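Local structure of stiv-a81 (Sulfolobus Turreted Icosahedral Virus, 3RKL) at residues Lys9-Glu14 / Glu19-Asn24. The protein is of unknown function; it is a small protein of a hyperthermophilic archaeal virus whose helices enter a four-helix bundle. The protein carries 1 engineered substitution. Numbering follows the deposited sequence.
Sequences KDNTIE and EFVLSN
I13 and F20 face each other as an antiparallel hydrogen-bonded pair, each backbone N-H donating to the other's carbonyl: I13 N to F20 O at 2.7 Å and F20 N to I13 O at 2.8 Å. Both side chains leave the sheet on its helix-facing side. CG of F20 stands anti to the backbone N, and the ring, large enough to bridge neighbours, swings out to stack on Y67 of helix 55-80 and to meet Y49 of a second subunit. I13 CD1 stays obliquely beside this ring and also meets CD2 of L22, a tight methyl contact at 3.3 Å. The branched isoleucine suits the extended backbone; in L22, CG lies beside the backbone N, bringing the longer leucine's CD2 back to I13.

These residues belong to a beta hairpin, strands 12-15 and 18-21, which strand 3-9 widens into a three-stranded antiparallel meander laid over the two long helices. The type II' turn K9-T12 links the first two strands, and its N11 reaches across to the end of the third. There N11 O accepts a hydrogen bond from the backbone N-H of L22, and its side-chain ND2 donates to L22 O at 3.0 Å, less straight (142° at the hydrogen). With CG between backbone N and carbonyl carbon (chi1 63°), the short amide can reach that carbonyl, ND2 slanting across CG1 of V21.

T12, V21, E14 and E19 share the other face. T12 OG1 meets CG2 of V21 at 3.6 Å, two beta-branched residues suited to strands. E14 and E19 run side by side, CG against CG at 3.5 Å; their carboxylates, planes 37° apart, bring E14 OE1 to 3.6 Å from E19 OE2. Solvent makes this pairing tolerable, E19 being exposed and E14 partly so, and any rise in pKa is probably modest.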
ATOM      1  N   LYS A   9     -13.129 -32.445  -5.812  1.00 48.47           N
ATOM      2  CA  LYS A   9     -12.640 -33.597  -6.555  1.00 56.17           C
ATOM      3  C   LYS A   9     -11.206 -33.296  -6.971  1.00 54.65           C
ATOM      4  O   LYS A   9     -10.973 -32.515  -7.900  1.00 49.37           O
ATOM      5  CB  LYS A   9     -13.502 -33.860  -7.793  1.00 60.58           C
ATOM      6  CG  LYS A   9     -14.720 -34.741  -7.537  1.00 73.64           C
ATOM      7  CD  LYS A   9     -15.250 -35.353  -8.837  1.00 90.39           C
ATOM      8  CE  LYS A   9     -16.209 -36.502  -8.571  1.00 94.03           C
ATOM      9  NZ  LYS A   9     -17.281 -36.115  -7.619  1.00 83.76           N
ATOM     10  N   ASP A  10     -10.257 -33.913  -6.268  1.00 57.91           N
ATOM     11  CA  ASP A  10      -8.826 -33.736  -6.524  1.00 58.92           C
ATOM     12  C   ASP A  10      -8.437 -32.265  -6.325  1.00 52.71           C
ATOM     13  O   ASP A  10      -8.474 -31.767  -5.197  1.00 54.75           O
ATOM     14  CB  ASP A  10      -8.441 -34.267  -7.919  1.00 62.19           C
ATOM     15  CG  ASP A  10      -8.629 -35.773  -8.047  1.00 78.31           C
ATOM     16  OD1 ASP A  10      -7.995 -36.520  -7.273  1.00 92.56           O
ATOM     17  OD2 ASP A  10      -9.400 -36.209  -8.930  1.00 84.76           O
ATOM     18  N   ASN A  11      -8.098 -31.567  -7.407  1.00 48.51           N
ATOM     19  CA  ASN A  11      -7.711 -30.152  -7.323  1.00 46.21           C
ATOM     20  C   ASN A  11      -8.797 -29.203  -7.845  1.00 40.72           C
ATOM     21  O   ASN A  11      -8.526 -28.041  -8.156  1.00 35.49           O
ATOM     22  CB  ASN A  11      -6.401 -29.921  -8.079  1.00 47.80           C
ATOM     23  CG  ASN A  11      -6.526 -30.202  -9.561  1.00 58.67           C
ATOM     24  OD1 ASN A  11      -7.265 -31.097  -9.974  1.00 74.97           O
ATOM     25  ND2 ASN A  11      -5.800 -29.441 -10.371  1.00 78.38           N
ATOM     26  N   THR A  12     -10.028 -29.697  -7.915  1.00 37.60           N
ATOM     27  CA  THR A  12     -11.138 -28.941  -8.482  1.00 37.89           C
ATOM     28  C   THR A  12     -12.230 -28.759  -7.447  1.00 34.92           C
ATOM     29  O   THR A  12     -12.592 -29.696  -6.740  1.00 37.11           O
ATOM     30  CB  THR A  12     -11.760 -29.656  -9.697  1.00 39.65           C
ATOM     31  OG1 THR A  12     -10.756 -29.877 -10.690  1.00 42.35           O
ATOM     32  CG2 THR A  12     -12.874 -28.815 -10.307  1.00 47.03           C
ATOM     33  N   ILE A  13     -12.748 -27.542  -7.368  1.00 34.94           N
ATOM     34  CA  ILE A  13     -13.876 -27.244  -6.506  1.00 31.38           C
ATOM     35  C   ILE A  13     -15.137 -27.215  -7.351  1.00 34.11           C
ATOM     36  O   ILE A  13     -15.147 -26.636  -8.442  1.00 35.41           O
ATOM     37  CB  ILE A  13     -13.689 -25.894  -5.796  1.00 30.95           C
ATOM     38  CG1 ILE A  13     -12.419 -25.936  -4.944  1.00 31.82           C
ATOM     39  CG2 ILE A  13     -14.911 -25.567  -4.935  1.00 32.92           C
ATOM     40  CD1 ILE A  13     -11.821 -24.584  -4.694  1.00 38.79           C
ATOM     41  N   GLU A  14     -16.195 -27.844  -6.838  1.00 33.11           N
ATOM     42  CA  GLU A  14     -17.474 -27.899  -7.519  1.00 35.95           C
ATOM     43  C   GLU A  14     -18.472 -27.168  -6.646  1.00 33.84           C
ATOM     44  O   GLU A  14     -18.634 -27.520  -5.482  1.00 36.98           O
ATOM     45  CB  GLU A  14     -17.909 -29.354  -7.731  1.00 36.84           C
ATOM     46  CG  GLU A  14     -17.116 -30.067  -8.824  1.00 50.78           C
ATOM     47  CD  GLU A  14     -17.156 -31.590  -8.731  1.00 69.25           C
ATOM     48  OE1 GLU A  14     -16.617 -32.242  -9.653  1.00 67.04           O
ATOM     49  OE2 GLU A  14     -17.709 -32.136  -7.751  1.00 68.10           O
ATOM     50  N   GLU A  19     -17.240 -25.210 -11.886  1.00 46.97           N
ATOM     51  CA  GLU A  19     -16.063 -25.971 -11.453  1.00 46.43           C
ATOM     52  C   GLU A  19     -14.851 -25.045 -11.478  1.00 44.42           C
ATOM     53  O   GLU A  19     -14.669 -24.303 -12.440  1.00 48.32           O
ATOM     54  CB  GLU A  19     -15.808 -27.168 -12.377  1.00 49.97           C
ATOM     55  CG  GLU A  19     -16.248 -28.506 -11.797  1.00 60.68           C
ATOM     56  CD  GLU A  19     -16.363 -29.602 -12.840  1.00 71.28           C
ATOM     57  OE1 GLU A  19     -15.544 -29.623 -13.783  1.00 84.65           O
ATOM     58  OE2 GLU A  19     -17.271 -30.451 -12.718  1.00 73.21           O
ATOM     59  N   PHE A  20     -14.027 -25.099 -10.432  1.00 38.82           N
ATOM     60  CA  PHE A  20     -12.872 -24.202 -10.306  1.00 36.84           C
ATOM     61  C   PHE A  20     -11.606 -24.989  -9.979  1.00 31.40           C
ATOM     62  O   PHE A  20     -11.539 -25.661  -8.952  1.00 29.29           O
ATOM     63  CB  PHE A  20     -13.134 -23.171  -9.216  1.00 35.59           C
ATOM     64  CG  PHE A  20     -12.145 -22.042  -9.192  1.00 32.82           C
ATOM     65  CD1 PHE A  20     -12.298 -20.955 -10.043  1.00 42.45           C
ATOM     66  CD2 PHE A  20     -11.079 -22.048  -8.306  1.00 28.80           C
ATOM     67  CE1 PHE A  20     -11.395 -19.902 -10.015  1.00 45.01           C
ATOM     68  CE2 PHE A  20     -10.173 -21.000  -8.281  1.00 39.79           C
ATOM     69  CZ  PHE A  20     -10.336 -19.927  -9.138  1.00 34.75           C
ATOM     70  N   VAL A  21     -10.622 -24.908 -10.875  1.00 31.43           N
ATOM     71  CA  VAL A  21      -9.395 -25.698 -10.768  1.00 32.40           C
ATOM     72  C   VAL A  21      -8.256 -24.896 -10.163  1.00 32.79           C
ATOM     73  O   VAL A  21      -7.910 -23.818 -10.653  1.00 33.39           O
ATOM     74  CB  VAL A  21      -8.961 -26.229 -12.144  1.00 34.91           C
ATOM     75  CG1 VAL A  21      -7.678 -27.045 -12.015  1.00 38.14           C
ATOM     76  CG2 VAL A  21     -10.080 -27.059 -12.763  1.00 37.17           C
ATOM     77  N   LEU A  22      -7.675 -25.432  -9.092  1.00 30.60           N
ATOM     78  CA  LEU A  22      -6.516 -24.826  -8.459  1.00 30.10           C
ATOM     79  C   LEU A  22      -5.251 -25.450  -9.039  1.00 34.44           C
ATOM     80  O   LEU A  22      -5.233 -26.637  -9.369  1.00 38.34           O
ATOM     81  CB  LEU A  22      -6.573 -25.004  -6.935  1.00 30.17           C
ATOM     82  CG  LEU A  22      -7.625 -24.201  -6.158  1.00 34.43           C
ATOM     83  CD1 LEU A  22      -7.554 -22.710  -6.478  1.00 43.15           C
ATOM     84  CD2 LEU A  22      -9.032 -24.724  -6.387  1.00 43.76           C
ATOM     85  N   SER A  23      -4.206 -24.647  -9.196  1.00 32.80           N
ATOM     86  CA  SER A  23      -2.937 -25.139  -9.769  1.00 36.70           C
ATOM     87  C   SER A  23      -1.681 -24.798  -8.961  1.00 34.48           C
ATOM     88  O   SER A  23      -0.640 -25.442  -9.121  1.00 36.40           O
ATOM     89  CB  SER A  23      -2.774 -24.620 -11.202  1.00 40.25           C
ATOM     90  OG  SER A  23      -2.467 -23.235 -11.212  1.00 46.17           O
ATOM     91  N   ASN A  24      -1.758 -23.758  -8.139  1.00 32.62           N
ATOM     92  CA  ASN A  24      -0.658 -23.372  -7.267  1.00 31.09           C
ATOM     93  C   ASN A  24      -1.269 -22.837  -5.997  1.00 27.01           C
ATOM     94  O   ASN A  24      -1.571 -21.648  -5.930  1.00 28.78           O
ATOM     95  CB  ASN A  24       0.204 -22.298  -7.944  1.00 33.40           C
ATOM     96  CG  ASN A  24       1.420 -21.901  -7.115  1.00 42.99           C
ATOM     97  OD1 ASN A  24       1.479 -22.130  -5.902  1.00 39.52           O
ATOM     98  ND2 ASN A  24       2.396 -21.289  -7.774  1.00 39.14           N
TER